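Local coordinates for protein translation initiation factor eIF2B subunit beta (Schizosaccharomyces pombe, PDB 5B04) that serves as a subunit of eIF2B, the complex that catalyses exchange of GDP for GTP on the gamma subunit of initiation factor eIF2, at residues T195-Q200 with L371-L376. Numbering follows the deposited sequence.
Sequences TDIEVQ and LFITNL
I373, on strand 371-374, meets I197 and Q200 where helix 193-197 and the 3-10 turn after it pack against the sheet. Its CG2 methyl lies 3.9 Å from CG2 of I197, the two side chains crossing at a slant, while the side chain of Q200 slides past in the opposite direction. F223 of helix 218-228 also touches I373, and backbone bonds to V315 and S317 hold it beside strand 313-316, in the parallel part of the Rossmann-like sheet.

At T374 the backbone carries the contact. NE2 of Q200 donates to O of T374 at 2.6 Å along a nearly straight bond (167°); the acceptor lies in the amide plane, whereas the donor is tilted from the carbonyl plane. The same NE2 donates to O of D196 at 3.2 Å, here on a lone pair in the carbonyl plane. The side chain of Q200, extended beyond CG (chi2 174°), thus bridges the two segments. Cut back to an alanine here, it would lose both N-H bonds, and the carbonyls of D196 and T374 would probably be left without this shared donor. OG1 of T374 accepts from N of L376, an ST turn, and also hydrogen-bonds with O of G377.

N375 follows in sequence. CG1 of I197 rests 3.4 Å from N of N375, with CD1 alongside, so the isoleucine covers the peptide joining T374 to N375. CB of N375 sits 3.3 Å from OD1 of D196; the two side chains run side by side in the same direction, but the aspartate meets the methylene, while OD1 of N375 accepts from the backbone N of I319.

The polar link between the segments is therefore side chain to main chain, one NE2 serving a carbonyl in each, and I197 supplies the apolar part against I373 and the T374-N375 peptide.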
loop_
_atom_site.group_PDB
_atom_site.type_symbol
_atom_site.label_atom_id
_atom_site.label_comp_id
_atom_site.label_asym_id
_atom_site.label_seq_id
_atom_site.Cartn_x
_atom_site.Cartn_y
_atom_site.Cartn_z
ATOM N N THR C 195 11.702 -11.177 26.682
ATOM C CA THR C 195 12.369 -12.426 26.331
ATOM C C THR C 195 11.561 -13.288 25.361
ATOM O O THR C 195 12.104 -13.796 24.379
ATOM C CB THR C 195 12.680 -13.256 27.592
ATOM O OG1 THR C 195 13.436 -12.461 28.514
ATOM C CG2 THR C 195 13.474 -14.503 27.230
ATOM N N ASP C 196 10.270 -13.451 25.631
ATOM C CA ASP C 196 9.437 -14.321 24.806
ATOM C C ASP C 196 8.591 -13.548 23.791
ATOM O O ASP C 196 7.743 -14.129 23.114
ATOM C CB ASP C 196 8.535 -15.190 25.688
ATOM C CG ASP C 196 7.912 -14.416 26.832
ATOM O OD1 ASP C 196 7.557 -13.235 26.635
ATOM O OD2 ASP C 196 7.780 -14.991 27.933
ATOM N N ILE C 197 8.823 -12.243 23.689
ATOM C CA ILE C 197 8.197 -11.440 22.643
ATOM C C ILE C 197 9.151 -11.301 21.462
ATOM O O ILE C 197 8.754 -11.452 20.306
ATOM C CB ILE C 197 7.788 -10.038 23.152
ATOM C CG1 ILE C 197 6.405 -10.091 23.803
ATOM C CG2 ILE C 197 7.770 -9.025 22.017
ATOM C CD1 ILE C 197 5.866 -8.734 24.212
ATOM N N GLU C 198 10.417 -11.034 21.771
ATOM C CA GLU C 198 11.437 -10.807 20.754
ATOM C C GLU C 198 11.651 -12.021 19.852
ATOM O O GLU C 198 12.098 -11.882 18.714
ATOM C CB GLU C 198 12.760 -10.416 21.417
ATOM C CG GLU C 198 13.367 -11.504 22.288
ATOM C CD GLU C 198 14.576 -11.025 23.067
ATOM O OE1 GLU C 198 15.010 -9.875 22.847
ATOM O OE2 GLU C 198 15.092 -11.798 23.902
ATOM N N VAL C 199 11.325 -13.207 20.356
ATOM C CA VAL C 199 11.536 -14.441 19.606
ATOM C C VAL C 199 10.544 -14.592 18.456
ATOM O O VAL C 199 10.744 -15.410 17.558
ATOM C CB VAL C 199 11.433 -15.677 20.516
ATOM C CG1 VAL C 199 12.492 -15.620 21.607
ATOM C CG2 VAL C 199 10.041 -15.778 21.121
ATOM N N GLN C 200 9.478 -13.799 18.484
ATOM C CA GLN C 200 8.459 -13.850 17.444
ATOM C C GLN C 200 8.845 -12.976 16.257
ATOM O O GLN C 200 8.107 -12.883 15.276
ATOM C CB GLN C 200 7.104 -13.413 18.001
ATOM C CG GLN C 200 6.707 -14.120 19.286
ATOM C CD GLN C 200 5.429 -13.568 19.884
ATOM O OE1 GLN C 200 4.385 -13.546 19.234
ATOM N NE2 GLN C 200 5.509 -13.114 21.129
ATOM N N LEU C 371 -1.910 -6.257 13.651
ATOM C CA LEU C 371 -1.429 -7.365 14.466
ATOM C C LEU C 371 -0.848 -6.905 15.800
ATOM O O LEU C 371 -0.088 -5.938 15.860
ATOM C CB LEU C 371 -0.377 -8.164 13.694
ATOM C CG LEU C 371 0.275 -9.329 14.439
ATOM C CD1 LEU C 371 -0.752 -10.406 14.743
ATOM C CD2 LEU C 371 1.437 -9.897 13.641
ATOM N N PHE C 372 -1.214 -7.607 16.868
ATOM C CA PHE C 372 -0.621 -7.378 18.179
ATOM C C PHE C 372 0.394 -8.468 18.501
ATOM O O PHE C 372 0.050 -9.648 18.551
ATOM C CB PHE C 372 -1.693 -7.333 19.269
ATOM C CG PHE C 372 -2.443 -6.033 19.339
ATOM C CD1 PHE C 372 -1.884 -4.929 19.959
ATOM C CD2 PHE C 372 -3.714 -5.921 18.800
ATOM C CE1 PHE C 372 -2.573 -3.732 20.029
ATOM C CE2 PHE C 372 -4.409 -4.728 18.868
ATOM C CZ PHE C 372 -3.838 -3.633 19.485
ATOM N N ILE C 373 1.645 -8.071 18.710
ATOM C CA ILE C 373 2.670 -9.000 19.168
ATOM C C ILE C 373 2.765 -8.944 20.688
ATOM O O ILE C 373 3.198 -7.940 21.253
ATOM C CB ILE C 373 4.046 -8.691 18.551
ATOM C CG1 ILE C 373 4.025 -8.944 17.043
ATOM C CG2 ILE C 373 5.125 -9.542 19.206
ATOM C CD1 ILE C 373 3.887 -10.404 16.671
ATOM N N THR C 374 2.348 -10.019 21.345
ATOM C CA THR C 374 2.343 -10.065 22.803
ATOM C C THR C 374 3.158 -11.239 23.327
ATOM O O THR C 374 3.626 -12.075 22.554
ATOM C CB THR C 374 0.911 -10.170 23.358
ATOM O OG1 THR C 374 0.361 -11.452 23.029
ATOM C CG2 THR C 374 0.027 -9.077 22.774
ATOM N N ASN C 375 3.325 -11.298 24.645
ATOM C CA ASN C 375 4.020 -12.414 25.275
ATOM C C ASN C 375 3.150 -13.667 25.294
ATOM O O ASN C 375 3.617 -14.756 25.627
ATOM C CB ASN C 375 4.451 -12.047 26.696
ATOM C CG ASN C 375 3.336 -11.410 27.498
ATOM O OD1 ASN C 375 2.629 -10.532 27.006
ATOM N ND2 ASN C 375 3.172 -11.851 28.740
ATOM N N LEU C 376 1.882 -13.500 24.935
ATOM C CA LEU C 376 0.967 -14.625 24.791
ATOM C C LEU C 376 0.922 -15.080 23.338
ATOM O O LEU C 376 0.338 -16.116 23.018
ATOM C CB LEU C 376 -0.436 -14.251 25.275
ATOM C CG LEU C 376 -0.793 -14.551 26.734
ATOM C CD1 LEU C 376 0.245 -13.987 27.693
ATOM C CD2 LEU C 376 -2.177 -14.006 27.057
#